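PDB 3QW3: orotidine-5-phosphate decarboxylase/orotate phosphoribosyltransferase, putative (Ompdcase-oprtase, putative) from Leishmania infantum, which probably catalyses the decarboxylation of orotidine 5'-phosphate to UMP, this chain being the decarboxylase domain of a bifunctional UMP synthase. Local coordinates for residues A24-A27 against A28-V31; K49-A52 against A53-E56; P165-V168 against N169-G173. One frame throughout, in Å; residues are numbered along the deposited sequence.

Contact 1: A24-A27 against A28-V31; sequences AKTA and AAAV
Ala28 follows Ala27 in the first turn of helix 27-41, the turn that the cap residue Thr26 opens. One residue on, Ala29 turns its amide to the threonine hydroxyl: Ala29 N donates to Thr26 OG1 over 3.2 Å, with 156° at the hydrogen. With chi1 at 62°, OG1 lies between the backbone N and the carbonyl carbon of Thr26, and this brings the oxygen round to the amide three residues ahead. The methyl of Ala29 is close to the same oxygen and also rests against the methyl of Ala24, CB to CB 3.7 Å. Ala30 supplies the next helical amide, its N bonding to Thr26 O at 2.9 Å, while Ala24 CB presses on Ala30 N at 3.4 Å. Val31 makes the next bond of the same i to i+4 kind, donating from N to Ala27 O at 3.0 Å, and its CG2 lies beside that carbonyl oxygen. Ala27 and Val31 both pack on helix 60-72, and Ala24 N is hydrogen-bonded to the carboxylate of Glu33, further along helix 27-41. Thr26 is thus a classic side-chain N-cap, starting the first outer helix after strand 16-20 in this TIM barrel.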
loop_
_atom_site.group_PDB
_atom_site.type_symbol
_atom_site.label_atom_id
_atom_site.label_comp_id
_atom_site.label_asym_id
_atom_site.label_seq_id
_atom_site.Cartn_x
_atom_site.Cartn_y
_atom_site.Cartn_z
ATOM N N ALA A 24 0.855 -12.140 19.592
ATOM C CA ALA A 24 1.508 -13.448 19.733
ATOM C C ALA A 24 2.786 -13.570 18.908
ATOM O O ALA A 24 2.924 -12.925 17.867
ATOM C CB ALA A 24 0.546 -14.551 19.369
ATOM N N LYS A 25 3.705 -14.413 19.376
ATOM C CA LYS A 25 5.044 -14.523 18.787
ATOM C C LYS A 25 5.206 -15.620 17.728
ATOM O O LYS A 25 6.239 -15.691 17.060
ATOM C CB LYS A 25 6.105 -14.643 19.891
ATOM C CG LYS A 25 6.843 -13.326 20.202
ATOM C CD LYS A 25 5.908 -12.107 20.213
ATOM C CE LYS A 25 6.639 -10.815 19.843
ATOM N NZ LYS A 25 7.274 -10.866 18.493
ATOM N N THR A 26 4.191 -16.465 17.576
ATOM C CA THR A 26 4.153 -17.452 16.496
ATOM C C THR A 26 2.821 -17.356 15.761
ATOM O O THR A 26 1.836 -16.856 16.318
ATOM C CB THR A 26 4.325 -18.902 17.010
ATOM O OG1 THR A 26 3.239 -19.234 17.884
ATOM C CG2 THR A 26 5.658 -19.082 17.736
ATOM N N ALA A 27 2.791 -17.844 14.522
ATOM C CA ALA A 27 1.557 -17.895 13.736
ATOM C C ALA A 27 0.450 -18.693 14.437
ATOM O O ALA A 27 -0.693 -18.237 14.515
ATOM C CB ALA A 27 1.826 -18.459 12.352
ATOM N N ALA A 28 0.798 -19.874 14.948
ATOM C CA ALA A 28 -0.166 -20.746 15.626
ATOM C C ALA A 28 -0.789 -20.067 16.844
ATOM O O ALA A 28 -2.003 -20.149 17.050
ATOM C CB ALA A 28 0.485 -22.069 16.021
ATOM N N ALA A 29 0.041 -19.392 17.635
ATOM C CA ALA A 29 -0.438 -18.637 18.789
ATOM C C ALA A 29 -1.303 -17.445 18.367
ATOM O O ALA A 29 -2.299 -17.136 19.032
ATOM C CB ALA A 29 0.722 -18.188 19.667
ATOM N N ALA A 30 -0.931 -16.794 17.259
ATOM C CA ALA A 30 -1.700 -15.664 16.716
ATOM C C ALA A 30 -3.120 -16.072 16.345
ATOM O O ALA A 30 -4.069 -15.348 16.644
ATOM C CB ALA A 30 -0.989 -15.042 15.509
ATOM N N VAL A 31 -3.255 -17.230 15.697
ATOM C CA VAL A 31 -4.565 -17.784 15.343
ATOM C C VAL A 31 -5.423 -17.995 16.595
ATOM O O VAL A 31 -6.592 -17.602 16.623
ATOM C CB VAL A 31 -4.444 -19.106 14.552
ATOM C CG1 VAL A 31 -5.824 -19.706 14.261
ATOM C CG2 VAL A 31 -3.702 -18.873 13.245
#

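Contact 2: K49-A52 against A53-E56; sequences KPNA and AFFE. With SO4 (sulfate ion), chain D.
A strand-to-helix turn of the TIM barrel, capped at Asn51, lies here beside a sulfate-bearing pocket of the OMP decarboxylase domain; in it Asn51 and Phe54 meet where strand 47-50 ends and helix 52-56 begins. Asn51 is the N-cap residue. Its CG is anti to the backbone N (chi1 -167°), which lays the amide over one face of the Phe54 ring; the two planes are 15° apart, a stacked arrangement, with Asn51 CG 3.6 Å from Phe54 CG. Asn51 O accepts two weak bonds, from Phe54 N and, at 3.3 Å, from Phe55 N, and it also lies near the plane of the Phe55 ring at the ring edge, 3.2 Å from Phe55 CD2. Phe55 CE2 also comes within 4.2 Å of Pro50 CB. The first firm helical bond follows, Glu56 N to Ala52 O at 3.0 Å. A water donates to Glu56 OE2 at 2.7 Å and more weakly to Ala52 O, linking carboxylate and backbone; of the second subunit, Ser98 OG is hydrogen-bonded to Glu56 OE1 and Arg85 forms a salt bridge with OE2.

On the strand, the Lys49 chain, bent at chi3 and chi4, brings NZ to a sulfate ion, probably from the crystallisation liquor, and to Asp82: Lys49 NZ donates to sulfate O2 at 2.8 Å while forming a salt bridge with the aspartate. A lysine and aspartate placed so on neighbouring strands are consistent with the pocket of an OMP decarboxylase.

Strand 47-50 is bonded to strand 16-20, and Pro50 also pairs with Asp82 of strand 80-85. Phe55 and Pro50 pack on helix 60-72, Ala52 sits on strand 80-85, and Tyr95 of the second subunit packs against Ala52 and Glu56.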
loop_
_atom_site.group_PDB
_atom_site.type_symbol
_atom_site.label_atom_id
_atom_site.label_comp_id
_atom_site.label_asym_id
_atom_site.label_seq_id
_atom_site.Cartn_x
_atom_site.Cartn_y
_atom_site.Cartn_z
ATOM N N LYS A 49 -11.438 -6.594 11.533
ATOM C CA LYS A 49 -10.385 -5.993 10.710
ATOM C C LYS A 49 -9.010 -6.622 11.001
ATOM O O LYS A 49 -8.251 -6.132 11.848
ATOM C CB LYS A 49 -10.351 -4.468 10.898
ATOM C CG LYS A 49 -9.401 -3.750 9.922
ATOM C CD LYS A 49 -9.473 -2.227 10.032
ATOM C CE LYS A 49 -8.794 -1.672 11.296
ATOM N NZ LYS A 49 -7.327 -1.862 11.374
ATOM N N PRO A 50 -8.681 -7.716 10.300
ATOM C CA PRO A 50 -7.356 -8.303 10.485
ATOM C C PRO A 50 -6.246 -7.426 9.907
ATOM O O PRO A 50 -6.415 -6.797 8.861
ATOM C CB PRO A 50 -7.440 -9.630 9.732
ATOM C CG PRO A 50 -8.565 -9.478 8.796
ATOM C CD PRO A 50 -9.540 -8.561 9.453
ATOM N N ASN A 51 -5.133 -7.405 10.629
ATOM C CA ASN A 51 -3.945 -6.632 10.296
ATOM C C ASN A 51 -3.066 -7.399 9.309
ATOM O O ASN A 51 -2.377 -8.347 9.695
ATOM C CB ASN A 51 -3.179 -6.357 11.601
ATOM C CG ASN A 51 -2.090 -5.307 11.445
ATOM O OD1 ASN A 51 -1.966 -4.397 12.272
ATOM N ND2 ASN A 51 -1.293 -5.433 10.400
ATOM N N ALA A 52 -3.080 -6.992 8.038
ATOM C CA ALA A 52 -2.360 -7.728 6.988
ATOM C C ALA A 52 -0.852 -7.799 7.263
ATOM O O ALA A 52 -0.211 -8.812 6.966
ATOM C CB ALA A 52 -2.632 -7.118 5.608
ATOM N N ALA A 53 -0.300 -6.747 7.862
ATOM C CA ALA A 53 1.144 -6.710 8.160
ATOM C C ALA A 53 1.535 -7.705 9.250
ATOM O O ALA A 53 2.574 -8.373 9.164
ATOM C CB ALA A 53 1.573 -5.298 8.561
ATOM N N PHE A 54 0.702 -7.802 10.280
ATOM C CA PHE A 54 0.988 -8.682 11.406
ATOM C C PHE A 54 1.001 -10.143 10.963
ATOM O O PHE A 54 1.793 -10.942 11.463
ATOM C CB PHE A 54 -0.027 -8.457 12.532
ATOM C CG PHE A 54 0.268 -7.257 13.406
ATOM C CD1 PHE A 54 1.085 -6.217 12.967
ATOM C CD2 PHE A 54 -0.289 -7.168 14.676
ATOM C CE1 PHE A 54 1.343 -5.108 13.786
ATOM C CE2 PHE A 54 -0.045 -6.066 15.499
ATOM C CZ PHE A 54 0.770 -5.034 15.055
ATOM N N PHE A 55 0.142 -10.489 10.008
ATOM C CA PHE A 55 0.125 -11.853 9.493
ATOM C C PHE A 55 1.263 -12.112 8.506
ATOM O O PHE A 55 1.867 -13.183 8.526
ATOM C CB PHE A 55 -1.241 -12.204 8.908
ATOM C CG PHE A 55 -2.295 -12.411 9.956
ATOM C CD1 PHE A 55 -2.454 -13.661 10.555
ATOM C CD2 PHE A 55 -3.109 -11.362 10.361
ATOM C CE1 PHE A 55 -3.432 -13.861 11.541
ATOM C CE2 PHE A 55 -4.085 -11.549 11.350
ATOM C CZ PHE A 55 -4.241 -12.802 11.938
ATOM N N GLU A 56 1.568 -11.120 7.669
ATOM C CA GLU A 56 2.713 -11.206 6.759
ATOM C C GLU A 56 4.015 -11.440 7.535
ATOM O O GLU A 56 4.911 -12.142 7.055
ATOM C CB GLU A 56 2.830 -9.938 5.900
ATOM C CG GLU A 56 3.999 -9.994 4.912
ATOM C CD GLU A 56 4.216 -8.701 4.149
ATOM O OE1 GLU A 56 5.394 -8.343 3.924
ATOM O OE2 GLU A 56 3.221 -8.048 3.765
HETATM S S SO4 D . -5.640 1.007 13.182
HETATM O O1 SO4 D . -4.623 1.650 12.356
HETATM O O2 SO4 D . -6.827 0.750 12.372
HETATM O O3 SO4 D . -5.120 -0.253 13.708
HETATM O O4 SO4 D . -5.983 1.888 14.296
HETATM O O HOH W 1 0.561 -7.970 3.917
#

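Contact 3: P165-V168 against N169-G173; sequences PWNV and NGNVG
Asn167 reaches across to Val172 with its side-chain oxygen: Val172 N donates to Asn167 OD1 at 3.0 Å, with 157° at the hydrogen and the donor tilted 31° from the amide plane. The side chain gets there because CG stands anti to the backbone N (chi1 -160°), which turns OD1 in toward the amide of Val172. Val172 meets it with carbon as well, for Val172 CG2 lies 3.4 Å from Asn167 OD1 and 3.6 Å from Trp166 O. The main chain of the same asparagine holds the bend, Gly170 N donating to Asn167 O at 3.1 Å. That bond closes a type I beta turn with Val168 and Asn169 at its corners; Gly170, with positive phi, follows the turn, and Asn171 leads into strand 172-176. The whole piece is a helix-to-strand connection of the TIM barrel, joining helix 154-163 to the start of that strand.

A water bridges Trp166 O and Asn169 N, donating to Trp166 O at 2.9 Å and accepting from Asn169 N at 2.9 Å. Farther out, the Asn169 side chain donates from ND2 to Met123 O, so helix 116-123 anchors the corner of the turn; Val172 packs against Met123 from the strand side. Strand 172-176 itself is bonded alongside strand 129-135, through Gly173 to Val130 and Val132. The indole of Trp166 lies against Leu119 and Pro112, and its NE1 donates to Asp143 of the second subunit.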
loop_
_atom_site.group_PDB
_atom_site.type_symbol
_atom_site.label_atom_id
_atom_site.label_comp_id
_atom_site.label_asym_id
_atom_site.label_seq_id
_atom_site.Cartn_x
_atom_site.Cartn_y
_atom_site.Cartn_z
ATOM N N PRO A 165 -17.054 10.372 -8.817
ATOM C CA PRO A 165 -16.641 9.493 -9.921
ATOM C C PRO A 165 -16.253 8.064 -9.531
ATOM O O PRO A 165 -16.534 7.136 -10.285
ATOM C CB PRO A 165 -15.446 10.230 -10.550
ATOM C CG PRO A 165 -15.137 11.370 -9.652
ATOM C CD PRO A 165 -16.342 11.661 -8.840
ATOM N N TRP A 166 -15.624 7.880 -8.373
ATOM C CA TRP A 166 -15.140 6.552 -7.981
ATOM C C TRP A 166 -16.240 5.539 -7.635
ATOM O O TRP A 166 -16.051 4.333 -7.807
ATOM C CB TRP A 166 -14.128 6.649 -6.829
ATOM C CG TRP A 166 -12.825 7.336 -7.189
ATOM C CD1 TRP A 166 -12.384 7.666 -8.438
ATOM C CD2 TRP A 166 -11.785 7.733 -6.281
ATOM N NE1 TRP A 166 -11.146 8.267 -8.363
ATOM C CE2 TRP A 166 -10.757 8.317 -7.052
ATOM C CE3 TRP A 166 -11.630 7.660 -4.889
ATOM C CZ2 TRP A 166 -9.585 8.829 -6.477
ATOM C CZ3 TRP A 166 -10.466 8.169 -4.319
ATOM C CH2 TRP A 166 -9.459 8.745 -5.114
ATOM N N ASN A 167 -17.390 6.024 -7.173
ATOM C CA ASN A 167 -18.397 5.153 -6.562
ATOM C C ASN A 167 -19.425 4.561 -7.534
ATOM O O ASN A 167 -20.602 4.403 -7.194
ATOM C CB ASN A 167 -19.094 5.876 -5.400
ATOM C CG ASN A 167 -19.765 4.920 -4.436
ATOM O OD1 ASN A 167 -19.299 3.797 -4.233
ATOM N ND2 ASN A 167 -20.868 5.363 -3.830
ATOM N N VAL A 168 -18.962 4.213 -8.733
ATOM C CA VAL A 168 -19.822 3.632 -9.764
ATOM C C VAL A 168 -20.507 2.346 -9.285
ATOM O O VAL A 168 -21.673 2.096 -9.605
ATOM C CB VAL A 168 -19.039 3.397 -11.083
ATOM C CG1 VAL A 168 -19.911 2.728 -12.144
ATOM C CG2 VAL A 168 -18.496 4.714 -11.613
ATOM N N ASN A 169 -19.796 1.541 -8.499
ATOM C CA ASN A 169 -20.359 0.283 -8.008
ATOM C C ASN A 169 -20.993 0.348 -6.616
ATOM O O ASN A 169 -21.421 -0.674 -6.080
ATOM C CB ASN A 169 -19.326 -0.849 -8.094
ATOM C CG ASN A 169 -19.208 -1.422 -9.491
ATOM O OD1 ASN A 169 -20.144 -1.330 -10.292
ATOM N ND2 ASN A 169 -18.057 -2.022 -9.794
ATOM N N GLY A 170 -21.054 1.547 -6.043
ATOM C CA GLY A 170 -21.684 1.754 -4.735
ATOM C C GLY A 170 -20.971 1.008 -3.623
ATOM O O GLY A 170 -21.580 0.653 -2.609
ATOM N N ASN A 171 -19.675 0.774 -3.819
ATOM C CA ASN A 171 -18.887 -0.044 -2.898
ATOM C C ASN A 171 -17.654 0.655 -2.337
ATOM O O ASN A 171 -16.765 0.001 -1.785
ATOM C CB ASN A 171 -18.512 -1.388 -3.544
ATOM C CG ASN A 171 -17.632 -1.243 -4.794
ATOM O OD1 ASN A 171 -17.140 -2.239 -5.321
ATOM N ND2 ASN A 171 -17.440 -0.021 -5.269
ATOM N N VAL A 172 -17.611 1.976 -2.486
ATOM C CA VAL A 172 -16.498 2.779 -1.984
ATOM C C VAL A 172 -16.814 3.342 -0.601
ATOM O O VAL A 172 -17.917 3.844 -0.353
ATOM C CB VAL A 172 -16.141 3.927 -2.961
ATOM C CG1 VAL A 172 -14.920 4.720 -2.473
ATOM C CG2 VAL A 172 -15.883 3.355 -4.343
ATOM N N GLY A 173 -15.833 3.237 0.289
ATOM C CA GLY A 173 -15.882 3.849 1.608
ATOM C C GLY A 173 -14.611 4.654 1.809
ATOM O O GLY A 173 -13.730 4.662 0.945
HETATM O O HOH W 2 -17.166 1.650 -7.402
#

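In the fold
The three contacts are all turns where one element of the barrel gives way to the next, and they follow one another along the chain. Contacts 1 and 2 are close neighbours, their centres about 12 Å apart and their nearest atoms about 5 Å apart; helix 27-41, which contact 1 starts, leads into strand 47-50 of contact 2. Contact 3 is remote, its centre about 36 Å from that of contact 1, across the middle of the chain, and about 25 Å from that of contact 2, whose parallel sheet it shares. The sulfate and the Lys49–Asp82 salt bridge put contact 2 at what is consistent with the decarboxylase pocket. Contacts 2 and 3 both touch the second subunit.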